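Local coordinates for protein N-isopropylammelide isopropylaminohydrolase (Burkholderia multivorans ATCC 17616, PDB 6NBO) that is a zinc-bound hydrolase of the amidohydrolase family, in which a TIM barrel is joined to a small beta-sandwich domain, at residues I27-D32 with A363-V368; A57-V62 with C343-A348; A106-L111 with H139-T144; L116-T121 with P383-V388; T121-H126 with G150-Q155. All coordinates share one frame; numbering follows the deposited sequence.

Contact 1 (I27-D32 with A363-V368). With EDO (1,2-ethanediol), chain L.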
# COMPACT_ATOMS: atom_id res chain seq x y z
N ILE A 27 -8.39 10.99 23.03
CA ILE A 27 -7.30 10.05 22.77
C ILE A 27 -6.07 10.60 23.46
O ILE A 27 -5.57 11.67 23.09
CB ILE A 27 -7.03 9.87 21.26
CG1 ILE A 27 -8.28 9.35 20.55
CG2 ILE A 27 -5.85 8.91 21.04
CD1 ILE A 27 -8.13 9.31 19.00
N LEU A 28 -5.58 9.87 24.46
CA LEU A 28 -4.35 10.23 25.15
C LEU A 28 -3.18 9.47 24.52
O LEU A 28 -3.22 8.24 24.41
CB LEU A 28 -4.43 9.90 26.65
CG LEU A 28 -3.16 10.20 27.45
CD1 LEU A 28 -2.84 11.70 27.43
CD2 LEU A 28 -3.26 9.69 28.89
N ILE A 29 -2.15 10.21 24.14
CA ILE A 29 -0.97 9.65 23.50
C ILE A 29 0.21 9.87 24.42
O ILE A 29 0.37 10.97 24.98
CB ILE A 29 -0.71 10.32 22.13
CG1 ILE A 29 -1.79 9.88 21.13
CG2 ILE A 29 0.70 10.02 21.63
CD1 ILE A 29 -1.95 10.84 19.97
N GLU A 30 1.03 8.84 24.62
CA GLU A 30 2.29 9.01 25.32
C GLU A 30 3.39 8.30 24.56
O GLU A 30 3.22 7.15 24.15
CB GLU A 30 2.19 8.50 26.78
CG GLU A 30 1.15 9.28 27.57
CD GLU A 30 1.09 8.91 29.02
OE1 GLU A 30 1.74 7.92 29.42
OE2 GLU A 30 0.40 9.64 29.78
N GLY A 31 4.53 8.97 24.40
CA GLY A 31 5.57 8.40 23.55
C GLY A 31 5.01 8.18 22.15
O GLY A 31 4.30 9.03 21.60
N ASP A 32 5.27 7.02 21.55
CA ASP A 32 4.76 6.78 20.21
C ASP A 32 3.51 5.90 20.19
O ASP A 32 3.16 5.35 19.14
CB ASP A 32 5.85 6.17 19.31
CG ASP A 32 6.29 4.80 19.76
OD1 ASP A 32 5.94 4.38 20.87
OD2 ASP A 32 6.99 4.12 18.98
N ALA A 363 -1.69 0.80 20.35
CA ALA A 363 -1.39 1.01 18.95
C ALA A 363 -0.40 2.15 18.80
O ALA A 363 -0.29 3.03 19.66
CB ALA A 363 -2.66 1.33 18.16
N ARG A 364 0.34 2.11 17.69
CA ARG A 364 1.16 3.26 17.31
C ARG A 364 0.27 4.48 17.15
O ARG A 364 -0.79 4.41 16.54
CB ARG A 364 1.92 2.99 16.01
CG ARG A 364 2.91 4.10 15.64
CD ARG A 364 3.61 3.83 14.30
NE ARG A 364 4.35 2.57 14.34
CZ ARG A 364 4.72 1.88 13.26
NH1 ARG A 364 4.44 2.34 12.04
NH2 ARG A 364 5.36 0.73 13.40
N ALA A 365 0.71 5.60 17.72
CA ALA A 365 -0.11 6.81 17.77
C ALA A 365 -0.05 7.56 16.44
O ALA A 365 0.55 8.63 16.30
CB ALA A 365 0.34 7.69 18.93
N ASP A 366 -0.70 6.96 15.43
CA ASP A 366 -0.96 7.60 14.14
C ASP A 366 -2.42 8.02 14.12
O ASP A 366 -3.31 7.17 14.19
CB ASP A 366 -0.66 6.67 12.97
CG ASP A 366 0.81 6.24 12.89
OD1 ASP A 366 1.64 6.75 13.68
OD2 ASP A 366 1.14 5.40 12.02
N VAL A 367 -2.68 9.32 14.05
CA VAL A 367 -4.03 9.85 14.16
C VAL A 367 -4.21 10.94 13.11
O VAL A 367 -3.37 11.83 12.98
CB VAL A 367 -4.34 10.40 15.57
CG1 VAL A 367 -5.79 10.85 15.64
CG2 VAL A 367 -4.06 9.36 16.65
N VAL A 368 -5.32 10.87 12.38
CA VAL A 368 -5.64 11.80 11.30
C VAL A 368 -7.01 12.36 11.60
O VAL A 368 -7.98 11.61 11.72
CB VAL A 368 -5.60 11.09 9.94
CG1 VAL A 368 -5.95 12.06 8.78
CG2 VAL A 368 -4.24 10.46 9.71
C1 EDO L . 5.86 -0.33 16.44
O1 EDO L . 5.26 -1.54 15.96
C2 EDO L . 4.77 0.63 16.91
O2 EDO L . 5.34 1.92 17.15
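Ile29 straddles the methyl group of Ala365, with Ile29 CG2 3.6 Å and Ile29 CG1 3.8 Å from Ala365 CB. This two-branched grip follows from chi1 of -70°, which sets CG1 beside the backbone N and leaves CG2 anti to it. Further along the strand the fit relaxes: Ile29 CD1 is 4.2 Å from Val367 CG2, and Ile27 CD1 is 4.4 Å from Val367 CG1. All four residues are buried; Ile34 also covers Ala365, and Ala57 touches both Ile27 and Val367.

The one hydrogen bond across is nearly straight, from Ala365 N to Asp32 O (2.8 Å, 166° at the hydrogen), although the donor sits well above the carbonyl plane. It pins the centre of an inverse gamma turn. Beyond it the solvent side is loose. The exposed Asp32 carboxylate makes no ion pair with Arg364, as Asp32 OD2 is 5.6 Å from Arg364 NE. Instead Arg364 NE donates to O2 of an ethanediol at 3.0 Å, and its NH1 forms a salt bridge with Glu153. Strands 25-30 and 367-370 thus face each other through apolar side chains, as in the small beta-sandwich that N- and C-terminal segments build beside the barrel of amidohydrolases.

Contact 2 (A57-V62 with C343-A348); sequences ALPGLV and CVTHGA
Val62 lays its CG1 branch against the methyl of Ala348, 3.6 Å from Ala348 CB. The meeting belongs to the closure of the TIM barrel: strand 56-66 is the first of the eight parallel barrel strands, and helix 346-352 comes after the eighth, 299-301, with helices 318-328 and 334-342 between, so residues far apart in sequence become neighbours. Ale348 also touches Ile300 of that last strand.

The torsion of Val62, with CG1 anti to the backbone N (chi1 -179°), sends one methyl to Ala348 and leaves CG2 beside the carbonyl of Thr345, 3.9 Å from Thr345 O. The backbones are joined just before the helix, where Val62 N donates to Val344 O at 2.9 Å; the bond is bent, with 145° at the hydrogen.

Leu61 and Thr345 run side by side, and their methyls Leu61 CD2 and Thr345 CG2 are 3.7 Å apart. Thr345 occupies the N-cap position, yet its side chain makes no capping bond; OG1 is hydrogen-bonded to Leu341 O instead. Pro59 and His346 cross at about a right angle, Pro59 CG lying 3.8 Å from His346 CE1; the imidazole also meets the ring of Tyr357 edge-to-face. One polar atom buried here has no partner in the model: Val62 O, which has Val344 CB 3.8 Å away.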
# COMPACT_ATOMS: atom_id res chain seq x y z
N ALA A 57 -11.68 11.16 13.98
CA ALA A 57 -10.32 10.67 14.09
C ALA A 57 -10.20 9.35 13.33
O ALA A 57 -10.97 8.42 13.57
CB ALA A 57 -9.90 10.48 15.56
N LEU A 58 -9.26 9.30 12.40
CA LEU A 58 -8.93 8.11 11.63
C LEU A 58 -7.57 7.58 12.06
O LEU A 58 -6.69 8.36 12.43
CB LEU A 58 -8.88 8.43 10.13
CG LEU A 58 -10.15 8.95 9.46
CD1 LEU A 58 -9.85 9.42 8.01
CD2 LEU A 58 -11.25 7.90 9.47
N PRO A 59 -7.37 6.26 12.04
CA PRO A 59 -6.00 5.74 12.14
C PRO A 59 -5.19 6.21 10.94
O PRO A 59 -5.75 6.66 9.94
CB PRO A 59 -6.20 4.21 12.13
CG PRO A 59 -7.45 4.02 11.33
CD PRO A 59 -8.34 5.23 11.63
N GLY A 60 -3.87 6.13 11.05
CA GLY A 60 -3.02 6.53 9.94
C GLY A 60 -3.42 5.80 8.67
O GLY A 60 -3.72 4.62 8.72
N LEU A 61 -3.47 6.49 7.53
CA LEU A 61 -3.87 5.83 6.30
C LEU A 61 -2.71 4.99 5.78
O LEU A 61 -1.55 5.18 6.18
CB LEU A 61 -4.33 6.88 5.26
CG LEU A 61 -5.41 7.84 5.78
CD1 LEU A 61 -5.89 8.87 4.73
CD2 LEU A 61 -6.62 7.06 6.34
N VAL A 62 -3.02 4.03 4.92
CA VAL A 62 -2.05 3.06 4.44
C VAL A 62 -2.06 3.07 2.92
O VAL A 62 -3.12 2.88 2.31
CB VAL A 62 -2.34 1.64 4.96
CG1 VAL A 62 -1.29 0.64 4.48
CG2 VAL A 62 -2.44 1.66 6.50
N CYS A 343 -10.10 -0.78 3.07
CA CYS A 343 -9.00 -1.14 2.17
C CYS A 343 -7.79 -0.22 2.29
O CYS A 343 -6.70 -0.60 1.84
CB CYS A 343 -9.48 -1.10 0.71
SG CYS A 343 -10.75 -2.34 0.35
N VAL A 344 -7.94 0.99 2.84
CA VAL A 344 -6.80 1.88 3.04
C VAL A 344 -6.55 2.16 4.52
O VAL A 344 -5.77 3.06 4.85
CB VAL A 344 -6.94 3.20 2.25
CG1 VAL A 344 -7.22 2.91 0.78
CG2 VAL A 344 -8.03 4.12 2.85
N THR A 345 -7.18 1.39 5.41
CA THR A 345 -6.89 1.47 6.84
C THR A 345 -6.66 0.06 7.41
O THR A 345 -5.62 -0.54 7.14
CB THR A 345 -8.01 2.21 7.58
OG1 THR A 345 -9.30 1.67 7.25
CG2 THR A 345 -8.01 3.72 7.22
N HIS A 346 -7.60 -0.46 8.21
CA HIS A 346 -7.34 -1.70 8.94
C HIS A 346 -7.08 -2.88 8.01
O HIS A 346 -6.25 -3.75 8.31
CB HIS A 346 -8.51 -2.02 9.88
CG HIS A 346 -8.79 -0.95 10.87
ND1 HIS A 346 -9.53 0.17 10.57
CD2 HIS A 346 -8.40 -0.81 12.16
CE1 HIS A 346 -9.60 0.95 11.64
NE2 HIS A 346 -8.93 0.37 12.62
N GLY A 347 -7.81 -2.95 6.89
CA GLY A 347 -7.62 -4.06 5.97
C GLY A 347 -6.26 -4.01 5.29
O GLY A 347 -5.57 -5.03 5.18
N ALA A 348 -5.85 -2.82 4.83
CA ALA A 348 -4.52 -2.67 4.26
C ALA A 348 -3.44 -3.01 5.27
O ALA A 348 -2.43 -3.66 4.93
CB ALA A 348 -4.32 -1.24 3.75

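Contact 3 (A106-L111 with H139-T144); sequences AASLAL and HRVLDT
Set back from the meeting of Ser108 and Thr144 is the guanidinium of Arg140, with His139 CB over one face, 3.7 Å above the plane and offset toward the rim, and Asp143 OD2 in plane at its edge. This is a salt bridge along one helix: Arg140 NH1 reaches Asp143 OD2 at 3.1 Å on the syn side of the carboxylate, with 156° at the hydrogen, while the bond from Arg140 NE is weak. The bent Arg140 chain starts toward helix 104-117, but its end leads away, so the charged pair flanks the interface without crossing it.

The link across is between hydroxyls, Ser108 OG and Thr144 OG1 being 2.7 Å apart. Ser108 OG is also hydrogen-bonded within its own helix, to Ala104 O and Gly105 O. These are neighbouring helices on the outside of the TIM barrel, separated in the chain by strand 120-128. Their local axes approach to 8.7 Å and cross at -36°.

Small side chains permit close approach, and Leu109 CA and Thr144 CA are 5.3 Å apart. Thr144 has chi1 of -74°, which places OG1 beside the backbone N and CG2 anti to it; OG1 therefore faces Ser108 while CG2 rests on the Leu109 backbone, 3.7 Å from Leu109 CA. Thr144 OG1 is also 3.6 Å from Leu109 CB. Nearer the barrel wall, Val141 CG2 comes within 4.3 Å of Ser108 OG, and Val141 packs on Ile156 of strand 153-159.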
# COMPACT_ATOMS: atom_id res chain seq x y z
N ALA A 106 14.99 12.31 -4.65
CA ALA A 106 14.16 13.48 -4.36
C ALA A 106 12.70 13.21 -4.67
O ALA A 106 11.82 13.67 -3.93
CB ALA A 106 14.66 14.69 -5.16
N ALA A 107 12.43 12.43 -5.72
CA ALA A 107 11.06 12.14 -6.09
C ALA A 107 10.35 11.32 -5.02
O ALA A 107 9.26 11.69 -4.58
CB ALA A 107 11.03 11.41 -7.43
N SER A 108 10.96 10.20 -4.60
CA SER A 108 10.32 9.36 -3.60
C SER A 108 10.13 10.10 -2.29
O SER A 108 9.12 9.93 -1.61
CB SER A 108 11.12 8.07 -3.37
OG SER A 108 12.44 8.34 -2.90
N LEU A 109 11.10 10.94 -1.92
CA LEU A 109 10.99 11.67 -0.66
C LEU A 109 9.85 12.68 -0.73
O LEU A 109 9.00 12.73 0.16
CB LEU A 109 12.30 12.37 -0.33
CG LEU A 109 12.35 13.17 0.98
CD1 LEU A 109 11.92 12.30 2.17
CD2 LEU A 109 13.74 13.71 1.19
N ALA A 110 9.79 13.46 -1.81
CA ALA A 110 8.71 14.42 -2.00
C ALA A 110 7.35 13.73 -1.98
O ALA A 110 6.41 14.20 -1.31
CB ALA A 110 8.91 15.18 -3.31
N LEU A 111 7.20 12.61 -2.70
CA LEU A 111 5.90 11.94 -2.73
C LEU A 111 5.56 11.32 -1.37
O LEU A 111 4.41 11.43 -0.92
CB LEU A 111 5.86 10.88 -3.83
CG LEU A 111 4.57 10.05 -3.90
CD1 LEU A 111 3.32 10.93 -3.95
CD2 LEU A 111 4.59 9.05 -5.08
N HIS A 139 18.65 1.84 -3.49
CA HIS A 139 19.43 2.69 -2.59
C HIS A 139 18.79 4.06 -2.40
O HIS A 139 18.81 4.61 -1.29
CB HIS A 139 20.87 2.84 -3.11
CG HIS A 139 21.70 1.60 -2.95
ND1 HIS A 139 21.71 0.85 -1.80
CD2 HIS A 139 22.56 0.99 -3.81
CE1 HIS A 139 22.52 -0.19 -1.96
NE2 HIS A 139 23.05 -0.12 -3.16
N ARG A 140 18.21 4.63 -3.46
CA ARG A 140 17.56 5.93 -3.32
C ARG A 140 16.33 5.85 -2.43
O ARG A 140 16.10 6.74 -1.59
CB ARG A 140 17.19 6.50 -4.69
CG ARG A 140 18.38 6.72 -5.64
CD ARG A 140 19.35 7.80 -5.16
NE ARG A 140 20.18 7.37 -4.03
CZ ARG A 140 21.34 6.74 -4.13
NH1 ARG A 140 22.01 6.39 -3.03
NH2 ARG A 140 21.84 6.44 -5.33
N VAL A 141 15.52 4.81 -2.59
CA VAL A 141 14.34 4.67 -1.73
C VAL A 141 14.76 4.33 -0.30
O VAL A 141 14.12 4.79 0.66
CB VAL A 141 13.38 3.62 -2.32
CG1 VAL A 141 12.19 3.39 -1.38
CG2 VAL A 141 12.90 4.09 -3.69
N LEU A 142 15.84 3.55 -0.12
CA LEU A 142 16.33 3.30 1.23
C LEU A 142 16.77 4.60 1.91
O LEU A 142 16.56 4.77 3.12
CB LEU A 142 17.48 2.29 1.22
CG LEU A 142 17.13 0.85 0.87
CD1 LEU A 142 18.39 0.05 0.61
CD2 LEU A 142 16.30 0.18 1.96
N ASP A 143 17.41 5.51 1.16
CA ASP A 143 17.74 6.82 1.71
C ASP A 143 16.48 7.54 2.16
O ASP A 143 16.43 8.13 3.25
CB ASP A 143 18.46 7.69 0.67
CG ASP A 143 19.86 7.21 0.34
OD1 ASP A 143 20.45 6.43 1.12
OD2 ASP A 143 20.39 7.66 -0.70
N THR A 144 15.46 7.56 1.30
CA THR A 144 14.20 8.20 1.65
C THR A 144 13.61 7.58 2.91
O THR A 144 13.15 8.30 3.81
CB THR A 144 13.21 8.09 0.49
OG1 THR A 144 13.60 9.01 -0.54
CG2 THR A 144 11.79 8.42 0.95

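Contact 4 (L116-T121 with P383-V388)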
# COMPACT_ATOMS: atom_id res chain seq x y z
N LEU A 116 2.44 11.63 3.75
CA LEU A 116 2.38 11.96 5.17
C LEU A 116 1.48 13.17 5.42
O LEU A 116 0.62 13.15 6.31
CB LEU A 116 3.78 12.22 5.72
CG LEU A 116 3.88 12.47 7.23
CD1 LEU A 116 3.29 11.29 8.04
CD2 LEU A 116 5.31 12.74 7.63
N ALA A 117 1.65 14.24 4.63
CA ALA A 117 0.84 15.44 4.84
C ALA A 117 -0.65 15.16 4.65
O ALA A 117 -1.49 15.84 5.26
CB ALA A 117 1.29 16.55 3.88
N ALA A 118 -0.99 14.20 3.81
CA ALA A 118 -2.37 13.77 3.60
C ALA A 118 -2.77 12.61 4.50
O ALA A 118 -3.79 11.95 4.23
CB ALA A 118 -2.58 13.38 2.12
N GLY A 119 -2.01 12.33 5.56
CA GLY A 119 -2.44 11.38 6.58
C GLY A 119 -1.99 9.93 6.41
O GLY A 119 -2.40 9.08 7.21
N THR A 120 -1.16 9.63 5.41
CA THR A 120 -0.66 8.27 5.21
C THR A 120 0.66 8.10 5.96
O THR A 120 1.61 8.84 5.70
CB THR A 120 -0.47 7.98 3.72
OG1 THR A 120 -1.76 7.88 3.10
CG2 THR A 120 0.31 6.67 3.53
N THR A 121 0.70 7.15 6.90
CA THR A 121 1.89 6.96 7.73
C THR A 121 2.53 5.59 7.52
O THR A 121 3.53 5.27 8.18
CB THR A 121 1.53 7.13 9.21
OG1 THR A 121 0.52 6.17 9.56
CG2 THR A 121 0.99 8.54 9.47
N PRO A 383 -12.04 15.48 2.88
CA PRO A 383 -11.69 16.75 3.55
C PRO A 383 -10.20 16.81 3.87
O PRO A 383 -9.55 15.79 4.09
CB PRO A 383 -12.54 16.73 4.83
CG PRO A 383 -12.79 15.30 5.10
CD PRO A 383 -12.88 14.63 3.74
N VAL A 384 -9.67 18.03 3.89
CA VAL A 384 -8.26 18.22 4.21
C VAL A 384 -7.96 17.57 5.55
O VAL A 384 -8.81 17.54 6.45
CB VAL A 384 -7.91 19.72 4.23
CG1 VAL A 384 -8.64 20.43 5.37
CG2 VAL A 384 -6.41 19.93 4.35
N ARG A 385 -6.76 16.98 5.68
CA ARG A 385 -6.36 16.46 6.99
C ARG A 385 -6.07 17.65 7.90
O ARG A 385 -5.05 18.32 7.75
CB ARG A 385 -5.14 15.55 6.89
CG ARG A 385 -5.20 14.48 5.82
CD ARG A 385 -6.50 13.68 5.81
NE ARG A 385 -7.37 14.04 4.69
CZ ARG A 385 -7.31 13.48 3.48
NH1 ARG A 385 -6.42 12.53 3.23
NH2 ARG A 385 -8.15 13.87 2.53
N ARG A 386 -6.98 17.92 8.84
CA ARG A 386 -6.76 19.04 9.74
C ARG A 386 -5.52 18.83 10.60
O ARG A 386 -4.77 19.78 10.86
CB ARG A 386 -7.99 19.25 10.62
CG ARG A 386 -7.83 20.47 11.50
CD ARG A 386 -8.70 20.39 12.72
NE ARG A 386 -10.10 20.47 12.37
CZ ARG A 386 -11.08 20.15 13.20
NH1 ARG A 386 -10.79 19.72 14.42
NH2 ARG A 386 -12.35 20.24 12.80
N LEU A 387 -5.29 17.60 11.03
CA LEU A 387 -4.16 17.25 11.89
C LEU A 387 -3.67 15.87 11.50
O LEU A 387 -4.48 14.97 11.27
CB LEU A 387 -4.57 17.23 13.38
CG LEU A 387 -3.45 16.87 14.36
CD1 LEU A 387 -2.40 17.98 14.39
CD2 LEU A 387 -4.01 16.65 15.76
N VAL A 388 -2.35 15.71 11.39
CA VAL A 388 -1.75 14.39 11.24
C VAL A 388 -0.76 14.23 12.38
O VAL A 388 0.12 15.08 12.58
CB VAL A 388 -1.07 14.19 9.88
CG1 VAL A 388 -0.51 12.77 9.77
CG2 VAL A 388 -2.05 14.46 8.73
O HOH W 1 -2.27 17.83 7.41
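Pro383 O is gripped by two nitrogens of Arg385, the side chain that reaches across to Ala118. Arg385 NE bonds Pro383 O at 2.9 Å, and Arg385 NH2 reaches the same oxygen at 2.8 Å; both bonds lie in the guanidinium plane, so this side-on pair fixes how the group is turned. Its remaining nitrogen, Arg385 NH1, donates to Ala118 O at 2.9 Å. That bond is bent (139° at the hydrogen), and the oxygen is tilted from the guanidinium plane. Arg385 NH1 also forms a salt bridge with Asp317.

The first torsion of the arginine sets CG beside the backbone N, and Arg385 CG lies 3.3 Å from Ala118 O. Bends at chi2 and at chi3, whose value of 106° is far from a staggered position, then turn the guanidinium back so that NH1 meets the same oxygen. A water spans the backbones beside it, donating to Ala117 O at 3.0 Å and to Arg385 O at 2.8 Å.

Val388 packs its methyls on the helix end and, more loosely, on the Leu116 side chain, Val388 CG1 lying 3.7 Å from Leu116 O and Val388 CG2 3.8 Å from Gly119 CA. Behind Val388 are Val395 and Ala396 of strand 393-397. The helix end itself turns at Gly119, with a positive phi of 94°; Gly119 N bonds Leu116 O, and Thr120 N bonds Phe115 O. These paired bonds define a Schellman motif, here closing helix 104-117 just before barrel strand 120-128 and set against the C-terminal strands that follow the amidohydrolase barrel.

Contact 5 (T121-H126 with G150-Q155); sequences TRIRTH and GQVEIQ. With EDO (1,2-ethanediol), chain J.
Arg124 and Gln155 meet because their chains take different shapes: Arg124 leaves with CG anti to the backbone N and bends at chi3 (-72°), whereas Gln155 sets CG beside its backbone N (chi1 -65°) and then extends. The guanidinium thereby presents its edge to the amide oxygen. Arg124 NE reaches Gln155 OE1 at 2.8 Å and Arg124 NH2 reaches it at 2.9 Å, with the oxygen in the guanidinium plane.

Beneath them two parallel strands are paired, Arg122 beside Glu153, Ile123 beside Ile154 and Arg124 beside Gln155. Glu153 N bonds Thr121 O at 2.9 Å. Ile123 N then bonds Glu153 O at 2.8 Å, Gln155 N bonds Ile123 O at 2.8 Å, and Thr125 N bonds Gln155 O at 2.8 Å. The strands are the outer members of a beta-alpha-beta unit of the TIM barrel, with helix 136-147 between them.

On the opposite face from the arginines, Ile123 CD1 packs 3.7 Å from Val152 CG1, toward Phe115 and Leu116 of helix 104-117. The Arg122–Glu153 salt bridge is less certain, since Arg122 has two conformers; Arg122 NH1 also hydrogen-bonds Asp355 O, and Glu153 is paired with Arg364. Arg124 NH1 turns to Asp216 and Thr247 on other barrel strands. The buried Arg124 is thus met by the Gln155 amide oxygen and the Asp216 carboxylate, which would probably stabilise its positive charge away from water.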
# COMPACT_ATOMS: atom_id res chain seq x y z
N THR A 121 0.70 7.15 6.90
CA THR A 121 1.89 6.96 7.73
C THR A 121 2.53 5.59 7.52
O THR A 121 3.53 5.27 8.18
CB THR A 121 1.53 7.13 9.21
OG1 THR A 121 0.52 6.17 9.56
CG2 THR A 121 0.99 8.54 9.47
N ARG A 122 1.97 4.78 6.63
CA ARG A 122 2.49 3.46 6.32
C ARG A 122 2.37 3.25 4.82
O ARG A 122 1.29 3.45 4.25
CB ARG A 122 1.72 2.39 7.08
CG ARG A 122 1.74 2.63 8.59
CD ARG A 122 1.43 1.41 9.35
NE ARG A 122 1.00 1.68 10.72
CZ ARG A 122 1.35 0.92 11.74
NH1 ARG A 122 2.17 -0.10 11.54
NH2 ARG A 122 0.90 1.17 12.97
N ILE A 123 3.47 2.86 4.17
CA ILE A 123 3.52 2.73 2.71
C ILE A 123 4.21 1.43 2.35
O ILE A 123 5.32 1.16 2.84
CB ILE A 123 4.26 3.90 2.05
CG1 ILE A 123 3.66 5.26 2.46
CG2 ILE A 123 4.32 3.68 0.52
CD1 ILE A 123 4.38 6.47 1.80
N ARG A 124 3.59 0.63 1.49
CA ARG A 124 4.28 -0.45 0.79
C ARG A 124 4.58 0.01 -0.63
O ARG A 124 3.67 0.30 -1.41
CB ARG A 124 3.45 -1.74 0.75
CG ARG A 124 4.13 -2.85 -0.09
CD ARG A 124 3.38 -4.19 -0.04
NE ARG A 124 3.52 -4.83 1.26
CZ ARG A 124 3.12 -6.06 1.54
NH1 ARG A 124 2.57 -6.81 0.59
NH2 ARG A 124 3.27 -6.54 2.77
N THR A 125 5.86 0.08 -0.96
CA THR A 125 6.27 0.50 -2.29
C THR A 125 7.06 -0.61 -2.96
O THR A 125 7.87 -1.29 -2.33
CB THR A 125 7.10 1.79 -2.29
OG1 THR A 125 7.37 2.18 -3.64
CG2 THR A 125 8.44 1.59 -1.55
N HIS A 126 6.78 -0.80 -4.23
CA HIS A 126 7.66 -1.58 -5.08
C HIS A 126 8.76 -0.66 -5.58
O HIS A 126 8.57 0.55 -5.69
CB HIS A 126 6.84 -2.19 -6.22
CG HIS A 126 5.74 -3.08 -5.73
ND1 HIS A 126 5.75 -4.45 -5.90
CD2 HIS A 126 4.62 -2.80 -5.02
CE1 HIS A 126 4.68 -4.98 -5.33
NE2 HIS A 126 3.97 -4.00 -4.79
N GLY A 150 10.55 7.03 11.83
CA GLY A 150 9.73 7.61 12.86
C GLY A 150 8.60 8.50 12.36
O GLY A 150 7.86 9.05 13.19
N GLN A 151 8.45 8.64 11.05
CA GLN A 151 7.44 9.49 10.42
C GLN A 151 6.57 8.73 9.44
O GLN A 151 5.35 8.89 9.45
CB GLN A 151 8.11 10.65 9.68
CG GLN A 151 8.86 11.58 10.63
CD GLN A 151 9.38 12.82 9.94
OE1 GLN A 151 9.85 12.77 8.81
NE2 GLN A 151 9.32 13.95 10.64
N VAL A 152 7.17 7.92 8.58
CA VAL A 152 6.46 7.03 7.67
C VAL A 152 7.15 5.69 7.73
O VAL A 152 8.37 5.61 7.53
CB VAL A 152 6.47 7.55 6.21
CG1 VAL A 152 5.63 6.63 5.30
CG2 VAL A 152 5.99 9.00 6.13
N GLU A 153 6.40 4.63 7.99
CA GLU A 153 6.94 3.29 7.89
C GLU A 153 6.78 2.79 6.46
O GLU A 153 5.69 2.85 5.88
CB GLU A 153 6.23 2.34 8.86
CG GLU A 153 6.75 0.93 8.76
CD GLU A 153 5.96 -0.04 9.62
OE1 GLU A 153 4.99 0.37 10.29
OE2 GLU A 153 6.33 -1.23 9.62
N ILE A 154 7.87 2.31 5.87
CA ILE A 154 7.88 2.00 4.45
C ILE A 154 8.36 0.56 4.29
O ILE A 154 9.48 0.24 4.69
CB ILE A 154 8.76 2.97 3.64
CG1 ILE A 154 8.27 4.42 3.82
CG2 ILE A 154 8.73 2.59 2.15
CD1 ILE A 154 9.13 5.47 3.04
N GLN A 155 7.50 -0.30 3.72
CA GLN A 155 7.89 -1.62 3.26
C GLN A 155 8.34 -1.51 1.81
O GLN A 155 7.70 -0.84 1.01
CB GLN A 155 6.73 -2.62 3.37
CG GLN A 155 6.28 -2.91 4.80
CD GLN A 155 5.04 -3.79 4.84
OE1 GLN A 155 4.40 -4.05 3.82
NE2 GLN A 155 4.69 -4.25 6.03
C1 EDO J . 9.01 3.60 11.09
O1 EDO J . 9.65 4.74 10.50
C2 EDO J . 8.10 4.06 12.23
O2 EDO J . 7.46 5.28 11.83

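In the fold
From the N terminus, strand 25-30 closes the longest loop in contact 1, meeting the start of the C-terminal strands; contacts 2, 3 and 5 nest inside it. Strand 56-66 then opens contact 2, which joins the barrel's first strand to helix 346-352, late in the chain and beyond the eighth strand, and encloses contacts 3 and 5. Helix 104-117 enters contact 3 and, at its far end, contact 4, so these two cross. Contact 4 also crosses contacts 1 and 2, and encloses contact 5, with which it shares Thr121. Contacts 3 and 5 cross within adjoining barrel units. Contacts 1, 2, 4 and 5 touch one another where sandwich and barrel join, notably through Asp366 and Thr121.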